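AP endonuclease, family 2 (Brucella melitensis biovar Abortus, PDB 3NGF) probably interconverts hydroxypyruvate and its aldehyde isomer, tartronate semialdehyde, as a manganese-binding TIM-barrel protein of the hyi family. Local coordinates at residues A[169-172]-A[173-176]; A[22-25]-A[26-29]; A[88-91]-A[92-96]. One frame throughout, in Å; residues are numbered along the deposited sequence.

Along the chain the three contacts come one after another, without nesting or crossing, and each is a local turn rather than the closing of a long loop. Interaction 2 comes first, where the loop after strand 11-15 runs into helix 25-34. Interaction 3 is the opening of helix 88-104, which follows strand 63-68, and interaction 1 is the last two turns of helix 165-175 and its exit, just before strand 180-185. All three belong to the shell of helices round the eight-stranded parallel barrel. Interactions 1 and 2 lie on opposite sides of the chain's centre, with centres about 37 Å apart; helix 122-140 touches both interaction 1 and interaction 3.

Interaction 1: residues A[169-172]-A[173-176]; sequences VGLV and KRVN
Leu171 lays its CD2 methyl against the guanidinium of Arg174 one turn on, 3.7 Å from NH1, the two side chains crossing at a slant. Arginine gets there by a bend at chi3 (61°) that turns its end across toward Leu171; the CB and CG below it rest near the carbonyl oxygens of Leu171 and Gly170. The charge itself is met by Glu126 of helix 122-140, which forms a salt bridge with NH1, so leucine supplies the greasy flank of an ion pair. In one of two conformers of the lysine, Val169 and Lys173 run side by side in the same direction, with CG1 of Val169 4.0 Å from CE of Lys173. Under these side chains the backbone closes the helix: Lys173 N bonds to Val169 O at 3.0 Å, Arg174 and Val175 repeat the step, and Asn176 N still reaches Val172 O at 3.2 Å although Asn176 has already turned to positive phi. Val175 CG2 sits 3.4 Å from Leu171 O. The chemistry is thus divided: Val169, Val172 and Val175 touch strand 180-185, Leu171 and Val175 touch Phe129 of helix 122-140, and the arginine carries its charge across to Glu126 on the same helix, while the lysine lies exposed.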
loop_
_atom_site.group_PDB
_atom_site.type_symbol
_atom_site.label_atom_id
_atom_site.label_comp_id
_atom_site.label_asym_id
_atom_site.label_seq_id
_atom_site.Cartn_x
_atom_site.Cartn_y
_atom_site.Cartn_z
ATOM N N VAL A 169 3.231 10.421 9.999
ATOM C CA VAL A 169 3.496 11.744 9.416
ATOM C C VAL A 169 4.711 12.398 10.087
ATOM O O VAL A 169 5.582 12.967 9.418
ATOM C CB VAL A 169 2.279 12.657 9.507
ATOM C CG1 VAL A 169 2.646 14.084 9.143
ATOM C CG2 VAL A 169 1.135 12.105 8.609
ATOM N N GLY A 170 4.763 12.286 11.401
ATOM C CA GLY A 170 5.907 12.778 12.177
ATOM C C GLY A 170 7.210 12.097 11.817
ATOM O O GLY A 170 8.260 12.776 11.703
ATOM N N LEU A 171 7.172 10.780 11.627
ATOM C CA LEU A 171 8.387 10.050 11.252
ATOM C C LEU A 171 8.858 10.470 9.863
ATOM O O LEU A 171 10.050 10.636 9.629
ATOM C CB LEU A 171 8.165 8.544 11.296
ATOM C CG LEU A 171 8.133 7.891 12.676
ATOM C CD1 LEU A 171 7.698 6.429 12.503
ATOM C CD2 LEU A 171 9.524 7.994 13.297
ATOM N N VAL A 172 7.920 10.655 8.951
ATOM C CA VAL A 172 8.251 11.137 7.611
ATOM C C VAL A 172 8.887 12.543 7.602
ATOM O O VAL A 172 9.790 12.807 6.812
ATOM C CB VAL A 172 7.045 11.104 6.676
ATOM C CG1 VAL A 172 7.400 11.858 5.362
ATOM C CG2 VAL A 172 6.625 9.657 6.418
ATOM N N LYS A 173 8.430 13.434 8.477
ATOM C CA LYS A 173 9.050 14.756 8.598
ATOM C C LYS A 173 10.511 14.636 9.043
ATOM O O LYS A 173 11.377 15.371 8.564
ATOM C CB LYS A 173 8.257 15.651 9.567
ATOM C CG LYS A 173 7.045 16.313 8.929
ATOM C CD LYS A 173 6.250 17.148 9.911
ATOM C CE LYS A 173 4.834 17.428 9.393
ATOM N NZ LYS A 173 3.977 17.942 10.518
ATOM N N ARG A 174 10.788 13.693 9.939
ATOM C CA ARG A 174 12.165 13.459 10.375
ATOM C C ARG A 174 13.041 12.911 9.255
ATOM O O ARG A 174 14.220 13.270 9.180
ATOM C CB ARG A 174 12.208 12.557 11.587
ATOM C CG ARG A 174 11.516 13.191 12.797
ATOM C CD ARG A 174 11.316 12.204 13.917
ATOM N NE ARG A 174 12.560 11.642 14.441
ATOM C CZ ARG A 174 12.605 10.600 15.279
ATOM N NH1 ARG A 174 11.479 9.993 15.690
ATOM N NH2 ARG A 174 13.774 10.150 15.705
ATOM N N VAL A 175 12.449 12.098 8.374
ATOM C CA VAL A 175 13.163 11.534 7.196
ATOM C C VAL A 175 13.633 12.670 6.277
ATOM O O VAL A 175 14.770 12.645 5.751
ATOM C CB VAL A 175 12.283 10.525 6.424
ATOM C CG1 VAL A 175 12.864 10.182 5.031
ATOM C CG2 VAL A 175 12.057 9.261 7.272
ATOM N N ASN A 176 12.758 13.660 6.079
ATOM C CA ASN A 176 13.102 14.904 5.387
ATOM C C ASN A 176 13.518 14.640 3.937
ATOM O O ASN A 176 14.602 15.052 3.498
ATOM C CB ASN A 176 14.189 15.667 6.153
ATOM C CG ASN A 176 14.279 17.133 5.752
ATOM O OD1 ASN A 176 13.265 17.802 5.607
ATOM N ND2 ASN A 176 15.510 17.640 5.592
#

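Interaction 2: residues A[22-25]-A[26-29]; sequences EVPF and LERF
Phe25 and Phe29 meet edge to face: the edge of Phe29 points at the face of Phe25, with centroids 5.3 Å apart and planes at 78°. The CE2 end of Phe29 stands over the rim of the Phe25 ring rather than its middle, and the two CZ atoms come to 3.9 Å. Phe25 has CG anti to its own nitrogen (chi1 179°), which swings the ring out beside the start of the helix, where Phe42 and Phe48 also meet it.

Arg28 comes at Phe25 from another direction. Its guanidinium plane is perpendicular to the ring, and NH1 lies near the ring plane at the edge, 4.0 Å from CD1. One face of the guanidinium covers the backbone of Phe25, with Phe25 N 3.5 Å above the plane. Extended from CG to NE, the arginine doubles back past Val23, whose carbonyl oxygen it grips side-on with two nitrogens: NE at 2.8 Å and NH2 at 3.0 Å from Val23 O, the oxygen almost in the guanidinium plane. NH1 bonds to Leu16 O, so two carbonyls on the loop fix the rotation of the group. Glu27, in one of its two conformers, brings OE2 to 3.5 Å from Pro24 CD and also against Val23 CB, while Glu27 N donates to Pro24 O.

The result is a helix start at the end of a barrel loop, its first turn tied by the Arg28 side chain to the carbonyls of Val23 and Leu16, as the first beta-alpha connection of this TIM barrel passes from strand 11-15 into helix 25-34.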
loop_
_atom_site.group_PDB
_atom_site.type_symbol
_atom_site.label_atom_id
_atom_site.label_comp_id
_atom_site.label_asym_id
_atom_site.label_seq_id
_atom_site.Cartn_x
_atom_site.Cartn_y
_atom_site.Cartn_z
ATOM N N GLU A 22 -10.085 -16.483 -6.959
ATOM C CA GLU A 22 -10.739 -17.606 -7.621
ATOM C C GLU A 22 -9.854 -18.181 -8.724
ATOM O O GLU A 22 -10.047 -19.334 -9.135
ATOM C CB GLU A 22 -12.084 -17.178 -8.216
ATOM C CG GLU A 22 -13.168 -16.820 -7.186
ATOM C CD GLU A 22 -13.126 -15.364 -6.631
ATOM O OE1 GLU A 22 -12.429 -14.482 -7.142
ATOM O OE2 GLU A 22 -13.842 -15.101 -5.649
ATOM N N VAL A 23 -8.891 -17.387 -9.201
ATOM C CA VAL A 23 -7.947 -17.831 -10.229
ATOM C C VAL A 23 -6.508 -17.590 -9.758
ATOM O O VAL A 23 -6.287 -16.785 -8.845
ATOM C CB VAL A 23 -8.214 -17.150 -11.600
ATOM C CG1 VAL A 23 -9.642 -17.479 -12.096
ATOM C CG2 VAL A 23 -7.971 -15.636 -11.544
ATOM N N PRO A 24 -5.526 -18.283 -10.377
ATOM C CA PRO A 24 -4.115 -18.035 -10.045
ATOM C C PRO A 24 -3.690 -16.612 -10.422
ATOM O O PRO A 24 -4.329 -15.960 -11.245
ATOM C CB PRO A 24 -3.354 -19.079 -10.889
ATOM C CG PRO A 24 -4.371 -20.058 -11.363
ATOM C CD PRO A 24 -5.653 -19.274 -11.462
ATOM N N PHE A 25 -2.617 -16.148 -9.799
ATOM C CA PHE A 25 -2.182 -14.761 -9.861
ATOM C C PHE A 25 -2.120 -14.174 -11.271
ATOM O O PHE A 25 -2.689 -13.113 -11.535
ATOM C CB PHE A 25 -0.816 -14.648 -9.188
ATOM C CG PHE A 25 -0.224 -13.245 -9.204
ATOM C CD1 PHE A 25 -0.777 -12.221 -8.449
ATOM C CD2 PHE A 25 0.912 -12.975 -9.956
ATOM C CE1 PHE A 25 -0.222 -10.949 -8.458
ATOM C CE2 PHE A 25 1.466 -11.714 -9.967
ATOM C CZ PHE A 25 0.882 -10.692 -9.210
ATOM N N LEU A 26 -1.479 -14.876 -12.192
ATOM C CA LEU A 26 -1.307 -14.308 -13.536
ATOM C C LEU A 26 -2.639 -14.070 -14.269
ATOM O O LEU A 26 -2.731 -13.149 -15.093
ATOM C CB LEU A 26 -0.350 -15.129 -14.368
ATOM C CG LEU A 26 1.116 -15.125 -13.897
ATOM C CD1 LEU A 26 1.994 -15.930 -14.836
ATOM C CD2 LEU A 26 1.681 -13.690 -13.793
ATOM N N GLU A 27 -3.644 -14.879 -13.954
ATOM C CA GLU A 27 -4.968 -14.766 -14.562
ATOM C C GLU A 27 -5.780 -13.576 -13.999
ATOM O O GLU A 27 -6.794 -13.174 -14.590
ATOM C CB GLU A 27 -5.738 -16.092 -14.383
ATOM C CG GLU A 27 -5.259 -17.223 -15.326
ATOM C CD GLU A 27 -5.825 -18.606 -15.017
ATOM O OE1 GLU A 27 -5.066 -19.605 -15.165
ATOM O OE2 GLU A 27 -7.017 -18.694 -14.631
ATOM N N ARG A 28 -5.330 -13.007 -12.878
ATOM C CA ARG A 28 -6.079 -11.940 -12.179
ATOM C C ARG A 28 -6.049 -10.606 -12.919
ATOM O O ARG A 28 -6.965 -9.799 -12.790
ATOM C CB ARG A 28 -5.574 -11.772 -10.728
ATOM C CG ARG A 28 -5.721 -13.091 -9.950
ATOM C CD ARG A 28 -5.307 -13.014 -8.485
ATOM N NE ARG A 28 -5.227 -14.360 -7.942
ATOM C CZ ARG A 28 -4.463 -14.740 -6.936
ATOM N NH1 ARG A 28 -3.729 -13.841 -6.261
ATOM N NH2 ARG A 28 -4.478 -16.011 -6.562
ATOM N N PHE A 29 -4.986 -10.380 -13.708
ATOM C CA PHE A 29 -4.847 -9.139 -14.461
ATOM C C PHE A 29 -5.991 -8.963 -15.464
ATOM O O PHE A 29 -6.669 -7.921 -15.472
ATOM C CB PHE A 29 -3.489 -9.073 -15.164
ATOM C CG PHE A 29 -2.313 -9.002 -14.209
ATOM C CD1 PHE A 29 -1.763 -7.781 -13.861
ATOM C CD2 PHE A 29 -1.767 -10.158 -13.674
ATOM C CE1 PHE A 29 -0.686 -7.707 -12.993
ATOM C CE2 PHE A 29 -0.695 -10.106 -12.803
ATOM C CZ PHE A 29 -0.164 -8.870 -12.445
#

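Interaction 3: residues A[88-91]-A[92-96]; sequences EQEF and RDNVD
Gln89 reaches one turn along the helix to Asp93, where its NE2 donates to OD1 at 3.2 Å. The donor stands above the carboxylate plane, 45° out of it, and the amide and carboxylate planes are 32° apart. A bend at chi2 (69°) turns the glutamine end forward to make the bond. Glu90 and Asn94 point the same way side by side and are joined through a water, which donates to Glu90 OE2 at 2.7 Å and accepts from Asn94 ND2 at 2.8 Å. Glu90 OE1 has its own partner, a salt bridge with Arg87, so both carboxylate oxygens are engaged. The backbone acceptors are met in regular order: Glu88 O takes Arg92 N at 2.8 Å, Gln89 O takes Asp93 N, Glu90 O takes Asn94 N, and Phe91 O takes Val95 N. The apolar side of the turn is Phe91 against Val95, CE2 to CG2 at 3.6 Å. Helix 88-104 packs here on helix 122-140, where Asn132 touches both Glu88 and Phe91 and Tyr135 meets Arg92. The side chain of Asn94 touches Pro70 and Met81, in the long loop that leads from strand 63-68 into this helix.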
loop_
_atom_site.group_PDB
_atom_site.type_symbol
_atom_site.label_atom_id
_atom_site.label_comp_id
_atom_site.label_asym_id
_atom_site.label_seq_id
_atom_site.Cartn_x
_atom_site.Cartn_y
_atom_site.Cartn_z
ATOM N N GLU A 88 20.469 -3.312 7.694
ATOM C CA GLU A 88 20.517 -2.211 6.755
ATOM C C GLU A 88 21.035 -2.606 5.370
ATOM O O GLU A 88 20.451 -2.190 4.366
ATOM C CB GLU A 88 21.328 -1.035 7.318
ATOM C CG GLU A 88 20.746 -0.431 8.573
ATOM C CD GLU A 88 21.320 -1.033 9.870
ATOM O OE1 GLU A 88 22.052 -2.053 9.828
ATOM O OE2 GLU A 88 21.032 -0.455 10.941
ATOM N N GLN A 89 22.110 -3.400 5.303
ATOM C CA GLN A 89 22.645 -3.799 3.995
ATOM C C GLN A 89 21.600 -4.644 3.279
ATOM O O GLN A 89 21.368 -4.476 2.083
ATOM C CB GLN A 89 23.949 -4.573 4.114
ATOM C CG GLN A 89 24.583 -4.858 2.782
ATOM C CD GLN A 89 25.121 -3.619 2.093
ATOM O OE1 GLN A 89 26.076 -3.013 2.566
ATOM N NE2 GLN A 89 24.524 -3.253 0.951
ATOM N N GLU A 90 20.954 -5.529 4.026
ATOM C CA GLU A 90 19.836 -6.313 3.501
ATOM C C GLU A 90 18.716 -5.425 2.945
ATOM O O GLU A 90 18.255 -5.603 1.811
ATOM C CB GLU A 90 19.282 -7.215 4.602
ATOM C CG GLU A 90 18.219 -8.182 4.127
ATOM C CD GLU A 90 17.618 -8.991 5.271
ATOM O OE1 GLU A 90 18.179 -8.944 6.410
ATOM O OE2 GLU A 90 16.609 -9.691 5.009
ATOM N N PHE A 91 18.294 -4.442 3.731
ATOM C CA PHE A 91 17.300 -3.494 3.260
ATOM C C PHE A 91 17.743 -2.774 1.966
ATOM O O PHE A 91 16.950 -2.662 1.006
ATOM C CB PHE A 91 16.940 -2.467 4.338
ATOM C CG PHE A 91 15.893 -1.489 3.875
ATOM C CD1 PHE A 91 14.536 -1.791 3.987
ATOM C CD2 PHE A 91 16.270 -0.300 3.264
ATOM C CE1 PHE A 91 13.561 -0.891 3.500
ATOM C CE2 PHE A 91 15.342 0.589 2.787
ATOM C CZ PHE A 91 13.970 0.287 2.896
ATOM N N ARG A 92 18.986 -2.310 1.946
ATOM C CA ARG A 92 19.565 -1.619 0.786
ATOM C C ARG A 92 19.609 -2.495 -0.461
ATOM O O ARG A 92 19.218 -2.058 -1.564
ATOM C CB ARG A 92 20.960 -1.088 1.100
ATOM C CG ARG A 92 20.925 0.038 2.143
ATOM C CD ARG A 92 22.334 0.481 2.630
ATOM N NE ARG A 92 22.169 1.682 3.438
ATOM C CZ ARG A 92 22.817 2.828 3.292
ATOM N NH1 ARG A 92 23.809 2.963 2.407
ATOM N NH2 ARG A 92 22.485 3.846 4.078
ATOM N N ASP A 93 20.025 -3.735 -0.284
ATOM C CA ASP A 93 20.019 -4.683 -1.388
ATOM C C ASP A 93 18.593 -4.938 -1.896
ATOM O O ASP A 93 18.368 -5.077 -3.092
ATOM C CB ASP A 93 20.689 -5.993 -0.988
ATOM C CG ASP A 93 22.163 -5.838 -0.735
ATOM O OD1 ASP A 93 22.766 -4.826 -1.172
ATOM O OD2 ASP A 93 22.718 -6.750 -0.106
ATOM N N ASN A 94 17.629 -4.955 -0.986
ATOM C CA ASN A 94 16.212 -5.156 -1.358
ATOM C C ASN A 94 15.629 -3.962 -2.110
ATOM O O ASN A 94 14.703 -4.101 -2.934
ATOM C CB ASN A 94 15.401 -5.472 -0.100
ATOM C CG ASN A 94 15.598 -6.915 0.384
ATOM O OD1 ASN A 94 16.069 -7.780 -0.356
ATOM N ND2 ASN A 94 15.171 -7.188 1.624
ATOM N N VAL A 95 16.173 -2.774 -1.880
ATOM C CA VAL A 95 15.765 -1.617 -2.659
ATOM C C VAL A 95 16.109 -1.776 -4.136
ATOM O O VAL A 95 15.304 -1.402 -4.991
ATOM C CB VAL A 95 16.356 -0.299 -2.109
ATOM C CG1 VAL A 95 16.022 0.912 -3.065
ATOM C CG2 VAL A 95 15.815 -0.051 -0.727
ATOM N N ASP A 96 17.294 -2.318 -4.421
ATOM C CA ASP A 96 17.724 -2.585 -5.798
ATOM C C ASP A 96 16.744 -3.510 -6.514
ATOM O O ASP A 96 16.372 -3.267 -7.666
ATOM C CB ASP A 96 19.125 -3.213 -5.828
ATOM C CG ASP A 96 20.218 -2.236 -5.420
ATOM O OD1 ASP A 96 20.096 -1.041 -5.732
ATOM O OD2 ASP A 96 21.211 -2.664 -4.788
HETATM O O HOH W 1 15.403 -9.861 2.581
#